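Long-range contacts in Endonuclease/exonuclease/phosphatase (PDB 4RUW), which belongs to the endonuclease/exonuclease/phosphatase family, joins a DNase I-like domain to an immunoglobulin-like domain, and carries a bound zinc ion: residues D265-V270 with D292-Y297; N237-D242 with R369-D374; T301-V306 with G332-A337; A86-V91 with M152-F157; R338-G343 with L419-V424. One frame throughout, in Å; residues are numbered along the deposited sequence.

Contact 1 (D265-V270 with D292-Y297); sequences DTWRQV and DRRIDY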
# COMPACT_ATOMS: atom_id res chain seq x y z
N ASP A 265 -4.13 0.90 -5.43
CA ASP A 265 -4.26 1.22 -4.02
C ASP A 265 -5.61 0.68 -3.59
O ASP A 265 -6.65 1.25 -3.91
CB ASP A 265 -4.19 2.75 -3.89
CG ASP A 265 -4.34 3.26 -2.47
OD1 ASP A 265 -4.79 2.53 -1.55
OD2 ASP A 265 -4.01 4.45 -2.28
N THR A 266 -5.60 -0.46 -2.89
CA THR A 266 -6.85 -1.18 -2.70
C THR A 266 -7.87 -0.41 -1.87
O THR A 266 -9.05 -0.39 -2.21
CB THR A 266 -6.63 -2.61 -2.15
OG1 THR A 266 -6.04 -2.55 -0.85
CG2 THR A 266 -5.75 -3.43 -3.10
N TRP A 267 -7.41 0.26 -0.81
CA TRP A 267 -8.32 1.05 0.01
C TRP A 267 -9.11 2.04 -0.85
O TRP A 267 -10.33 2.16 -0.73
CB TRP A 267 -7.54 1.83 1.07
CG TRP A 267 -8.46 2.65 1.94
CD1 TRP A 267 -8.90 3.93 1.72
CD2 TRP A 267 -9.08 2.22 3.17
NE1 TRP A 267 -9.74 4.32 2.74
CE2 TRP A 267 -9.87 3.29 3.63
CE3 TRP A 267 -9.02 1.04 3.92
CZ2 TRP A 267 -10.61 3.21 4.80
CZ3 TRP A 267 -9.75 0.97 5.09
CH2 TRP A 267 -10.53 2.04 5.52
N ARG A 268 -8.40 2.74 -1.72
CA ARG A 268 -8.97 3.81 -2.50
C ARG A 268 -9.95 3.32 -3.57
O ARG A 268 -10.74 4.10 -4.09
CB ARG A 268 -7.80 4.57 -3.12
CG ARG A 268 -8.10 5.86 -3.78
CD ARG A 268 -6.79 6.47 -4.24
NE ARG A 268 -6.99 7.84 -4.65
CZ ARG A 268 -6.01 8.72 -4.79
NH1 ARG A 268 -4.74 8.37 -4.58
NH2 ARG A 268 -6.32 9.95 -5.17
N GLN A 269 -9.91 2.03 -3.90
CA GLN A 269 -10.87 1.46 -4.84
C GLN A 269 -12.26 1.35 -4.22
O GLN A 269 -13.26 1.49 -4.91
CB GLN A 269 -10.44 0.08 -5.33
CG GLN A 269 -9.04 -0.03 -5.88
CD GLN A 269 -8.74 0.98 -6.96
OE1 GLN A 269 -9.36 0.98 -8.02
NE2 GLN A 269 -7.77 1.85 -6.69
N VAL A 270 -12.31 1.06 -2.91
CA VAL A 270 -13.57 0.71 -2.27
C VAL A 270 -14.03 1.69 -1.19
O VAL A 270 -15.19 1.65 -0.80
CB VAL A 270 -13.55 -0.72 -1.66
CG1 VAL A 270 -13.58 -1.78 -2.75
CG2 VAL A 270 -12.38 -0.90 -0.71
N ASP A 292 -5.71 13.16 5.70
CA ASP A 292 -4.68 12.88 4.70
C ASP A 292 -3.63 11.89 5.20
O ASP A 292 -2.85 11.37 4.40
CB ASP A 292 -3.99 14.18 4.28
CG ASP A 292 -4.97 15.22 3.81
OD1 ASP A 292 -5.78 14.90 2.92
OD2 ASP A 292 -4.94 16.35 4.34
N ARG A 293 -3.61 11.63 6.51
CA ARG A 293 -2.55 10.82 7.12
C ARG A 293 -2.80 9.32 7.01
O ARG A 293 -2.80 8.58 8.00
CB ARG A 293 -2.30 11.28 8.56
CG ARG A 293 -1.61 12.63 8.61
CD ARG A 293 -1.25 13.04 10.02
NE ARG A 293 -0.37 14.20 9.99
CZ ARG A 293 -0.01 14.90 11.05
NH1 ARG A 293 -0.48 14.56 12.25
NH2 ARG A 293 0.80 15.94 10.92
N ARG A 294 -3.02 8.89 5.77
CA ARG A 294 -3.13 7.49 5.41
C ARG A 294 -1.80 7.13 4.77
O ARG A 294 -1.50 7.57 3.66
CB ARG A 294 -4.28 7.29 4.42
CG ARG A 294 -4.52 5.83 4.03
CD ARG A 294 -5.76 5.68 3.19
NE ARG A 294 -5.61 6.25 1.85
CZ ARG A 294 -5.27 5.55 0.77
NH1 ARG A 294 -5.05 4.24 0.86
NH2 ARG A 294 -5.17 6.15 -0.41
N ILE A 295 -0.98 6.36 5.50
CA ILE A 295 0.39 6.10 5.08
C ILE A 295 0.73 4.61 5.10
O ILE A 295 1.86 4.23 4.77
CB ILE A 295 1.42 6.91 5.92
CG1 ILE A 295 1.33 6.54 7.41
CG2 ILE A 295 1.25 8.42 5.71
CD1 ILE A 295 2.43 7.16 8.25
N ASP A 296 -0.23 3.78 5.50
CA ASP A 296 -0.11 2.33 5.47
C ASP A 296 -1.03 1.85 4.36
O ASP A 296 -2.18 2.26 4.31
CB ASP A 296 -0.57 1.73 6.79
CG ASP A 296 0.31 2.13 7.98
OD1 ASP A 296 0.08 3.21 8.58
OD2 ASP A 296 1.20 1.35 8.34
N TYR A 297 -0.50 1.02 3.46
CA TYR A 297 -1.21 0.68 2.24
C TYR A 297 -1.21 -0.82 1.97
O TYR A 297 -0.29 -1.55 2.38
CB TYR A 297 -0.51 1.32 1.03
CG TYR A 297 -0.49 2.83 0.99
CD1 TYR A 297 -1.44 3.53 0.25
CD2 TYR A 297 0.51 3.55 1.63
CE1 TYR A 297 -1.41 4.90 0.18
CE2 TYR A 297 0.55 4.93 1.55
CZ TYR A 297 -0.42 5.60 0.83
OH TYR A 297 -0.39 6.97 0.72
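Buried in the DNase I-like domain, a salt bridge ties Asp265, at the end of edge strand 264-265, to Arg294 in the loop leading into the neighbouring strand 296-300. The guanidinium meets the carboxylate end-on, the two planes only 28° apart. NH1 of Arg294 gives a straight bond to the syn lone pair of Asp265 OD1 (3.0 Å), while Arg294 NH2 reaches OD2 of Asp265 at 2.8 Å, on its syn side but out of the carboxylate plane. With chi1 and chi2 extended (-177° and 173°), the arginine chain carries CD over one face of the Trp267 indole, 4.2 Å from the centroid of its five-membered ring, in a CH-pi contact; the bend at chi3 then turns the guanidinium to the carboxylate. The indole N-H itself is spent on Asp272 O. Asp265 OD2 also lies at the edge of the Tyr297 ring, 3.6 Å from Tyr297 CE1; this tyrosine's hydroxyl bonds to Ile238 O. Held by two nitrogens and flanked by Trp267, the buried guanidinium probably has little freedom to rotate. Around the bridge, Thr266 bonds to Val298 of strand 296-300, and helix 266-270 packs Thr266, Trp267 and Val270 against strands 304-311 and 324-330 of the other sheet.

Contact 2 (N237-D242 with R369-D374); sequences NIWTTD and RGQADD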
# COMPACT_ATOMS: atom_id res chain seq x y z
N ASN A 237 4.96 5.45 4.52
CA ASN A 237 5.34 6.75 5.07
C ASN A 237 5.16 7.91 4.10
O ASN A 237 5.82 8.95 4.24
CB ASN A 237 6.78 6.71 5.61
CG ASN A 237 6.85 6.51 7.10
OD1 ASN A 237 6.06 7.09 7.85
ND2 ASN A 237 7.79 5.70 7.55
N ILE A 238 4.28 7.73 3.12
CA ILE A 238 3.95 8.79 2.18
C ILE A 238 2.44 8.94 2.12
O ILE A 238 1.72 7.94 2.18
CB ILE A 238 4.52 8.52 0.76
CG1 ILE A 238 3.96 7.22 0.16
CG2 ILE A 238 6.04 8.50 0.80
CD1 ILE A 238 4.39 6.98 -1.29
N TRP A 239 1.97 10.17 2.01
CA TRP A 239 0.59 10.41 1.61
C TRP A 239 0.46 10.11 0.11
O TRP A 239 1.46 9.88 -0.57
CB TRP A 239 0.21 11.87 1.78
CG TRP A 239 0.26 12.46 3.15
CD1 TRP A 239 0.70 11.88 4.31
CD2 TRP A 239 -0.19 13.77 3.48
NE1 TRP A 239 0.56 12.78 5.36
CE2 TRP A 239 0.01 13.95 4.86
CE3 TRP A 239 -0.73 14.82 2.73
CZ2 TRP A 239 -0.31 15.13 5.52
CZ3 TRP A 239 -1.05 15.99 3.37
CH2 TRP A 239 -0.84 16.15 4.75
N THR A 240 -0.76 10.14 -0.41
CA THR A 240 -0.94 10.01 -1.84
C THR A 240 -0.65 11.30 -2.60
O THR A 240 -0.39 11.26 -3.81
CB THR A 240 -2.34 9.52 -2.22
OG1 THR A 240 -3.31 10.43 -1.69
CG2 THR A 240 -2.59 8.12 -1.67
N THR A 241 -0.68 12.44 -1.91
CA THR A 241 -0.45 13.73 -2.55
C THR A 241 0.59 14.53 -1.77
O THR A 241 0.81 14.29 -0.57
CB THR A 241 -1.74 14.58 -2.65
OG1 THR A 241 -2.32 14.75 -1.35
CG2 THR A 241 -2.74 13.93 -3.60
N ASP A 242 1.22 15.48 -2.44
CA ASP A 242 2.27 16.28 -1.82
C ASP A 242 1.79 16.94 -0.54
O ASP A 242 0.70 17.52 -0.49
CB ASP A 242 2.74 17.37 -2.79
CG ASP A 242 3.42 16.81 -4.03
OD1 ASP A 242 3.82 15.62 -4.05
OD2 ASP A 242 3.58 17.59 -4.99
N ARG A 369 -5.40 14.75 -6.67
CA ARG A 369 -5.22 16.19 -6.61
C ARG A 369 -6.15 16.72 -5.54
O ARG A 369 -7.31 16.31 -5.47
CB ARG A 369 -5.58 16.75 -7.99
CG ARG A 369 -5.39 18.21 -8.23
CD ARG A 369 -5.67 18.48 -9.71
NE ARG A 369 -5.80 19.90 -10.01
CZ ARG A 369 -4.91 20.61 -10.70
NH1 ARG A 369 -3.81 20.03 -11.16
NH2 ARG A 369 -5.12 21.90 -10.92
N GLY A 370 -5.63 17.60 -4.69
CA GLY A 370 -6.43 18.22 -3.66
C GLY A 370 -6.52 17.40 -2.39
O GLY A 370 -6.37 16.17 -2.42
N GLN A 371 -6.77 18.08 -1.28
CA GLN A 371 -6.96 17.43 0.00
C GLN A 371 -8.33 17.81 0.56
O GLN A 371 -9.31 17.12 0.32
CB GLN A 371 -5.79 17.75 0.94
CG GLN A 371 -4.55 16.92 0.60
CD GLN A 371 -3.22 17.66 0.76
OE1 GLN A 371 -3.16 18.74 1.33
NE2 GLN A 371 -2.16 17.06 0.24
N ALA A 372 -8.41 18.93 1.28
CA ALA A 372 -9.68 19.36 1.84
C ALA A 372 -10.60 19.99 0.79
O ALA A 372 -11.82 19.92 0.91
CB ALA A 372 -9.46 20.34 2.98
N ASP A 373 -10.00 20.60 -0.23
CA ASP A 373 -10.74 21.45 -1.15
C ASP A 373 -10.70 20.97 -2.59
O ASP A 373 -9.63 20.69 -3.15
CB ASP A 373 -10.24 22.90 -1.04
CG ASP A 373 -10.41 23.47 0.36
OD1 ASP A 373 -11.54 23.44 0.89
OD2 ASP A 373 -9.42 23.94 0.94
N ASP A 374 -11.88 20.87 -3.19
CA ASP A 374 -12.05 20.43 -4.57
C ASP A 374 -11.96 21.64 -5.50
O ASP A 374 -12.76 22.57 -5.40
CB ASP A 374 -13.43 19.77 -4.68
CG ASP A 374 -13.70 19.16 -6.04
OD1 ASP A 374 -12.92 19.38 -7.00
OD2 ASP A 374 -14.71 18.44 -6.14
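In the conformer described, one of two modelled for Gln371, this residue reaches out of the loop 369-374 and puts its side-chain amide nitrogen between two oxygens of the loop 237-242. The bond from Gln371 NE2 to Thr241 OG1 is short and nearly straight (2.8 Å, 169°). A second one, from Gln371 NE2 to the backbone Asp242 O, is 3.0 Å long and more bent; here the donor stands above the carbonyl plane. Both acceptors lie close to the plane of the amide, and in this conformer the two bonds would hold its rotation. The same nitrogen comes to the rim of the Trp239 indole, 3.5 Å from Trp239 CZ3. Because NE2 lies near the plane of the indole, the approach is to its edge; the amide plane stands almost upright to the ring, 80° apart. Thr241 turns its hydroxyl between its own backbone N and carbonyl carbon (chi1 56°), which aims OG1 at the amide and swings CG2 round to Arg369 N, 4.1 Å away.

Further out, Asn252 of helix 251-260 accepts a bond from the backbone N of Asp242, while Asn368 ND2, just before Arg369, reaches across to Thr240 O as a further link between the domains. On the other side, Gly370 pairs with Ser400, Gln371 O bonds to Thr399 OG1, and Arg369 forms salt bridges with Asp348 and Asp375. The arrangement is a polar loop-to-loop interface between domains: it joins the DNase I-like domain to the immunoglobulin-like domain near the surface.

Contact 3 (T301-V306 with G332-A337); sequences TPAFDV and GAPVAA
Apolar contacts between small and ring-shaped side chains make up this meeting of the turn 301-304 with the chain entering strand 334-342. Pro302 sends the outer corner of its ring to Ala337, CG of Pro302 lying 3.8 Å from Ala337 CB, and its CB is 4.2 Å from CG of Pro334. The Pro334 ring presents its CG and CD to the turn: its CD touches Ala303 CB at 3.8 Å, while CG of Pro334 sits at the same distance from Ala303 N. Pro334 thus bears on both middle residues of the turn, and Pro302 reaches both Pro334 and Ala337.

Backbone hydrogen bonds shape the two sides separately. The type I turn is closed by Phe304 N bonding to Thr301 O (3.1 Å), which brings Pro302 and Ala303 to its corner. Beyond Pro334 the chain turns at Val335, where Val335 and Ala336 both face Ala355 in a classic beta bulge, a course that probably helps bring Ala337 to the Pro302 ring.

Polar links run beside the apolar patch. Arg362 of the immunoglobulin-like domain makes a salt bridge with Asp305 and bonds to the carbonyls of Pro302 and Phe304. With proline rings and alanine methyls as its touching groups, the patch itself offers little directional bonding, so the fit of the two segments probably depends on shape, and the directional bonds nearby are those of Arg362.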
# COMPACT_ATOMS: atom_id res chain seq x y z
N THR A 301 -1.92 -6.30 -7.59
CA THR A 301 -1.73 -6.38 -9.03
C THR A 301 -3.07 -6.57 -9.75
O THR A 301 -4.09 -6.82 -9.10
CB THR A 301 -0.76 -7.53 -9.36
OG1 THR A 301 -1.30 -8.76 -8.87
CG2 THR A 301 0.61 -7.27 -8.72
N PRO A 302 -3.08 -6.44 -11.09
CA PRO A 302 -4.38 -6.34 -11.79
C PRO A 302 -5.28 -7.57 -11.68
O PRO A 302 -6.49 -7.41 -11.85
CB PRO A 302 -3.97 -6.09 -13.25
CG PRO A 302 -2.67 -5.35 -13.11
CD PRO A 302 -1.97 -6.03 -11.98
N ALA A 303 -4.74 -8.75 -11.40
CA ALA A 303 -5.58 -9.94 -11.29
C ALA A 303 -6.57 -9.86 -10.13
O ALA A 303 -7.57 -10.57 -10.12
CB ALA A 303 -4.74 -11.20 -11.17
N PHE A 304 -6.28 -9.02 -9.14
CA PHE A 304 -7.16 -8.87 -7.99
C PHE A 304 -8.27 -7.85 -8.22
O PHE A 304 -8.05 -6.79 -8.80
CB PHE A 304 -6.36 -8.45 -6.76
CG PHE A 304 -5.58 -9.55 -6.13
CD1 PHE A 304 -6.21 -10.51 -5.35
CD2 PHE A 304 -4.21 -9.62 -6.29
CE1 PHE A 304 -5.50 -11.52 -4.76
CE2 PHE A 304 -3.49 -10.63 -5.69
CZ PHE A 304 -4.14 -11.58 -4.92
N ASP A 305 -9.45 -8.18 -7.72
CA ASP A 305 -10.51 -7.21 -7.51
C ASP A 305 -10.54 -6.87 -6.03
O ASP A 305 -10.18 -7.69 -5.19
CB ASP A 305 -11.87 -7.79 -7.88
CG ASP A 305 -12.04 -7.95 -9.36
OD1 ASP A 305 -11.19 -7.43 -10.11
OD2 ASP A 305 -13.03 -8.58 -9.77
N VAL A 306 -11.01 -5.68 -5.70
CA VAL A 306 -11.14 -5.28 -4.31
C VAL A 306 -12.61 -5.34 -3.91
O VAL A 306 -13.46 -4.75 -4.56
CB VAL A 306 -10.59 -3.86 -4.07
CG1 VAL A 306 -10.54 -3.56 -2.58
CG2 VAL A 306 -9.21 -3.72 -4.70
N GLY A 332 -9.35 -14.09 -13.01
CA GLY A 332 -8.56 -14.78 -14.00
C GLY A 332 -7.36 -13.99 -14.47
O GLY A 332 -7.19 -12.82 -14.13
N ALA A 333 -6.50 -14.65 -15.22
CA ALA A 333 -5.31 -13.99 -15.69
C ALA A 333 -5.71 -12.82 -16.57
O ALA A 333 -6.46 -12.95 -17.52
CB ALA A 333 -4.44 -14.96 -16.48
N PRO A 334 -5.23 -11.66 -16.22
CA PRO A 334 -5.48 -10.53 -17.06
C PRO A 334 -4.96 -10.85 -18.45
O PRO A 334 -3.90 -11.36 -18.70
CB PRO A 334 -4.67 -9.42 -16.42
CG PRO A 334 -4.56 -9.83 -15.01
CD PRO A 334 -4.53 -11.28 -14.98
N VAL A 335 -5.61 -10.35 -19.47
CA VAL A 335 -5.07 -10.37 -20.81
C VAL A 335 -4.44 -9.05 -21.18
O VAL A 335 -3.66 -9.01 -22.07
CB VAL A 335 -6.08 -10.84 -21.86
CG1 VAL A 335 -6.59 -12.22 -21.49
CG2 VAL A 335 -7.26 -9.94 -22.00
N ALA A 336 -4.86 -7.97 -20.54
CA ALA A 336 -4.25 -6.67 -20.75
C ALA A 336 -4.34 -5.86 -19.46
O ALA A 336 -5.30 -5.99 -18.71
CB ALA A 336 -4.93 -5.92 -21.90
N ALA A 337 -3.32 -5.06 -19.20
CA ALA A 337 -3.33 -4.12 -18.09
C ALA A 337 -2.53 -2.91 -18.50
O ALA A 337 -1.34 -3.03 -18.84
CB ALA A 337 -2.75 -4.77 -16.83

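Contact 4 (A86-V91 with M152-F157); sequences AEAPDV and MSRHPF
An almost perfectly straight bond joins a histidine to a carboxylate here: His155 NE2 donates to Asp90 OD1 over 2.8 Å with an angle of 178° at the hydrogen. The carboxylate oxygen lies in the plane of the imidazole, yet the ring meets that oxygen on its anti side and somewhat out of the carboxylate plane. Asp90 turns its CG anti to the carbonyl carbon (chi1 -71°), carrying OD1 to the histidine, and its other oxygen, OD2, accepts from the backbone N of Arg57. The carboxylate would probably favour a positive charge on the ring.

The backbone of Asp90 is used as well. Its carbonyl O takes a bond from Arg154 N, 3.1 Å long, and Ser153 CA makes a weaker CH contact with the same oxygen. One residue on, Val91 and Ser153 form an antiparallel non-hydrogen-bonded pair with CA atoms 4.4 Å apart; Val91 CG2 rests 3.8 Å from Ser153 OG, and that hydroxyl donates to His155 O.

In one of its two modelled conformers Arg154 extends past Pro89 O, whose own bond comes from Tyr123 OH. The arrangement is the lateral pairing of antiparallel neighbours in a mixed sheet, where strand 91-98 begins after helix 77-87 and strand 146-153 ends, in one of the two sheets of the DNase I-like domain.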
# COMPACT_ATOMS: atom_id res chain seq x y z
N ALA A 86 -8.92 -11.49 15.82
CA ALA A 86 -10.28 -11.03 15.57
C ALA A 86 -10.50 -10.70 14.09
O ALA A 86 -11.57 -10.97 13.55
CB ALA A 86 -10.59 -9.82 16.43
N GLU A 87 -9.49 -10.13 13.44
CA GLU A 87 -9.60 -9.75 12.04
C GLU A 87 -9.46 -10.97 11.12
O GLU A 87 -9.95 -10.97 9.99
CB GLU A 87 -8.57 -8.69 11.68
CG GLU A 87 -8.74 -7.37 12.44
CD GLU A 87 -9.96 -6.56 12.01
OE1 GLU A 87 -10.69 -6.99 11.08
OE2 GLU A 87 -10.18 -5.48 12.60
N ALA A 88 -8.79 -12.01 11.62
CA ALA A 88 -8.65 -13.28 10.91
C ALA A 88 -8.19 -13.15 9.45
O ALA A 88 -8.78 -13.74 8.55
CB ALA A 88 -9.95 -14.07 11.01
N PRO A 89 -7.11 -12.39 9.20
CA PRO A 89 -6.63 -12.32 7.81
C PRO A 89 -6.00 -13.63 7.36
O PRO A 89 -5.55 -14.44 8.18
CB PRO A 89 -5.56 -11.23 7.89
CG PRO A 89 -5.04 -11.33 9.29
CD PRO A 89 -6.25 -11.63 10.12
N ASP A 90 -5.96 -13.85 6.06
CA ASP A 90 -5.22 -14.98 5.51
C ASP A 90 -3.72 -14.75 5.67
O ASP A 90 -2.96 -15.69 5.95
CB ASP A 90 -5.56 -15.14 4.04
CG ASP A 90 -6.95 -15.67 3.82
OD1 ASP A 90 -7.16 -16.87 4.09
OD2 ASP A 90 -7.83 -14.89 3.41
N VAL A 91 -3.31 -13.51 5.43
CA VAL A 91 -1.91 -13.11 5.49
C VAL A 91 -1.85 -11.75 6.16
O VAL A 91 -2.69 -10.87 5.88
CB VAL A 91 -1.28 -13.00 4.08
CG1 VAL A 91 0.17 -12.58 4.18
CG2 VAL A 91 -1.39 -14.31 3.36
N MSE A 152 3.11 -13.10 8.45
CA MSE A 152 2.51 -14.26 9.11
C MSE A 152 1.35 -14.73 8.26
O MSE A 152 0.59 -13.92 7.72
CB MSE A 152 2.01 -13.94 10.52
CG MSE A 152 3.08 -13.38 11.46
SE MSE A 152 2.47 -13.05 13.29
CE MSE A 152 2.33 -14.91 13.89
N SER A 153 1.20 -16.03 8.14
CA SER A 153 0.23 -16.57 7.22
C SER A 153 -0.39 -17.86 7.75
O SER A 153 0.27 -18.66 8.41
CB SER A 153 0.92 -16.83 5.89
OG SER A 153 0.08 -17.47 4.97
N ARG A 154 -1.67 -18.05 7.46
CA ARG A 154 -2.34 -19.32 7.73
C ARG A 154 -2.04 -20.35 6.65
O ARG A 154 -2.38 -21.52 6.78
CB ARG A 154 -3.86 -19.11 7.81
CG ARG A 154 -4.33 -18.42 9.08
CD ARG A 154 -5.84 -18.34 9.14
NE ARG A 154 -6.30 -17.78 10.40
CZ ARG A 154 -7.44 -18.11 11.00
NH1 ARG A 154 -8.23 -19.03 10.47
NH2 ARG A 154 -7.78 -17.55 12.15
N HIS A 155 -1.37 -19.91 5.59
CA HIS A 155 -1.12 -20.76 4.44
C HIS A 155 0.37 -20.91 4.20
O HIS A 155 1.14 -20.00 4.47
CB HIS A 155 -1.81 -20.16 3.22
CG HIS A 155 -3.23 -19.79 3.47
ND1 HIS A 155 -4.19 -20.74 3.77
CD2 HIS A 155 -3.85 -18.59 3.55
CE1 HIS A 155 -5.35 -20.13 3.97
NE2 HIS A 155 -5.17 -18.83 3.85
N PRO A 156 0.80 -22.09 3.73
CA PRO A 156 2.24 -22.35 3.63
C PRO A 156 2.97 -21.46 2.63
O PRO A 156 2.40 -20.99 1.64
CB PRO A 156 2.30 -23.82 3.18
CG PRO A 156 1.00 -24.09 2.57
CD PRO A 156 -0.00 -23.24 3.29
N PHE A 157 4.25 -21.24 2.91
CA PHE A 157 5.12 -20.54 1.99
C PHE A 157 5.58 -21.49 0.88
O PHE A 157 5.66 -22.70 1.08
CB PHE A 157 6.35 -20.02 2.73
CG PHE A 157 6.05 -19.00 3.79
CD1 PHE A 157 5.05 -18.06 3.62
CD2 PHE A 157 6.78 -18.98 4.97
CE1 PHE A 157 4.78 -17.13 4.61
CE2 PHE A 157 6.52 -18.05 5.96
CZ PHE A 157 5.52 -17.12 5.78

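Contact 5 (R338-G343 with L419-V424); sequences RTVLAG and LEACLV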
# COMPACT_ATOMS: atom_id res chain seq x y z
N ARG A 338 -3.16 -1.74 -18.50
CA ARG A 338 -2.48 -0.52 -18.92
C ARG A 338 -2.84 0.65 -18.02
O ARG A 338 -4.00 0.81 -17.63
CB ARG A 338 -2.81 -0.19 -20.38
CG ARG A 338 -2.05 1.03 -20.91
CD ARG A 338 -2.07 1.09 -22.43
NE ARG A 338 -1.38 -0.05 -23.01
CZ ARG A 338 -0.09 -0.06 -23.33
NH1 ARG A 338 0.46 -1.15 -23.85
NH2 ARG A 338 0.66 1.01 -23.12
N THR A 339 -1.84 1.46 -17.71
CA THR A 339 -2.02 2.71 -16.99
C THR A 339 -1.70 3.87 -17.90
O THR A 339 -0.69 3.86 -18.60
CB THR A 339 -1.08 2.78 -15.79
OG1 THR A 339 -1.39 1.72 -14.89
CG2 THR A 339 -1.21 4.11 -15.06
N VAL A 340 -2.58 4.86 -17.92
CA VAL A 340 -2.28 6.13 -18.57
C VAL A 340 -2.38 7.21 -17.49
O VAL A 340 -3.42 7.37 -16.85
CB VAL A 340 -3.22 6.42 -19.76
CG1 VAL A 340 -2.84 7.74 -20.41
CG2 VAL A 340 -3.16 5.28 -20.77
N LEU A 341 -1.28 7.92 -17.26
CA LEU A 341 -1.25 8.98 -16.26
C LEU A 341 -1.97 10.21 -16.78
O LEU A 341 -2.04 10.43 -17.99
CB LEU A 341 0.19 9.33 -15.89
CG LEU A 341 1.03 8.20 -15.30
CD1 LEU A 341 2.44 8.68 -15.06
CD2 LEU A 341 0.41 7.71 -14.00
N ALA A 342 -2.48 11.01 -15.85
CA ALA A 342 -3.24 12.21 -16.19
C ALA A 342 -2.50 13.48 -15.79
O ALA A 342 -1.77 13.49 -14.79
CB ALA A 342 -4.61 12.16 -15.52
N GLY A 343 -2.72 14.54 -16.55
CA GLY A 343 -2.09 15.82 -16.27
C GLY A 343 -0.87 16.05 -17.15
O GLY A 343 -0.31 15.11 -17.69
N LEU A 419 -6.61 4.15 -25.14
CA LEU A 419 -7.09 4.68 -23.87
C LEU A 419 -6.55 6.10 -23.72
O LEU A 419 -5.35 6.33 -23.89
CB LEU A 419 -6.60 3.81 -22.72
CG LEU A 419 -6.98 4.27 -21.31
CD1 LEU A 419 -8.49 4.31 -21.16
CD2 LEU A 419 -6.37 3.38 -20.24
N GLU A 420 -7.45 7.03 -23.43
CA GLU A 420 -7.11 8.42 -23.20
C GLU A 420 -7.37 8.77 -21.74
O GLU A 420 -8.36 8.34 -21.16
CB GLU A 420 -7.96 9.33 -24.12
CG GLU A 420 -7.68 10.82 -23.96
CD GLU A 420 -8.44 11.68 -24.97
OE1 GLU A 420 -9.32 11.15 -25.68
OE2 GLU A 420 -8.15 12.89 -25.05
N ALA A 421 -6.46 9.53 -21.14
CA ALA A 421 -6.69 10.08 -19.81
C ALA A 421 -6.47 11.59 -19.89
O ALA A 421 -5.44 12.05 -20.38
CB ALA A 421 -5.75 9.47 -18.79
N CYS A 422 -7.44 12.34 -19.38
CA CYS A 422 -7.40 13.79 -19.43
C CYS A 422 -7.56 14.42 -18.06
O CYS A 422 -8.18 13.85 -17.17
CB CYS A 422 -8.52 14.33 -20.31
SG CYS A 422 -8.42 13.87 -22.03
N LEU A 423 -7.00 15.62 -17.91
CA LEU A 423 -7.35 16.48 -16.80
C LEU A 423 -8.30 17.52 -17.38
O LEU A 423 -7.96 18.21 -18.34
CB LEU A 423 -6.12 17.15 -16.21
CG LEU A 423 -6.41 18.03 -14.99
CD1 LEU A 423 -6.94 17.21 -13.82
CD2 LEU A 423 -5.17 18.81 -14.59
N VAL A 424 -9.50 17.59 -16.82
CA VAL A 424 -10.54 18.48 -17.32
C VAL A 424 -10.74 19.60 -16.32
O VAL A 424 -10.86 19.37 -15.12
CB VAL A 424 -11.87 17.73 -17.51
CG1 VAL A 424 -12.89 18.63 -18.18
CG2 VAL A 424 -11.65 16.47 -18.33
O HOH W 1 -3.57 13.97 -19.22
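A single water bridges the two segments: it accepts from Gly343 N at 2.9 Å and donates to Ala421 O at 2.9 Å. It links two backbones whose remaining contacts are apolar or van der Waals. Gly343 is held in a backbone conformation (phi 99°) that suits glycine, and its CA lies 4.2 Å from Leu423 CB.

Away from the water the contact is apolar. Val340 spreads its two methyls over two partners: CG1 touches Ala421 CB at 3.8 Å, and CG2 of Val340 meets Leu419 CD2, likewise at 3.8 Å. With CG1 anti to the backbone N (chi1 -179°), the valine can reach both at once, its side chain sliding past that of Leu419 in the reverse direction. Ala421 CB is also 3.7 Å from the carbonyl Val340 O, and beyond it Ala342 CB approaches the same methyl.

The strands belong to opposing four-stranded antiparallel sheets of an immunoglobulin-like beta sandwich; the segments 338-342 and 419-424 run nearly the same way, 17° apart, with axes 6.0 Å from each other at closest. Val340, Ala342, Leu419, Ala421 and Leu423 point toward the opposite strand, between the two sheets. Strand 349-356 contributes Leu353 against Leu419, and Val379 of strand 378-384 closes on Ala342 and Leu423. At its end of the contact Arg338 forms a salt bridge with Glu436; near Gly343, Arg434 bonds to the carbonyls of Leu341 and Gly343.

Overall arrangement
Contacts 1 and 5 are the buried ones, but of opposite chemistry: a salt bridge inside the DNase I-like domain against methyl packing within the immunoglobulin-like sandwich. Contacts 2 and 3 lie nearer the surface and both join the two domains, about 27 Å apart between centres, contact 2 through a glutamine amide and contact 3 through proline and alanine. Tyr297 of contact 1 bonds to Ile238 in contact 2, so core and interface adjoin there. Contacts 3 and 5 share strand 334-342, which passes from the domain boundary into the sandwich. Contact 4, partly buried, lies about 37 Å from contact 5 between centres and reaches the same sheet as contact 3.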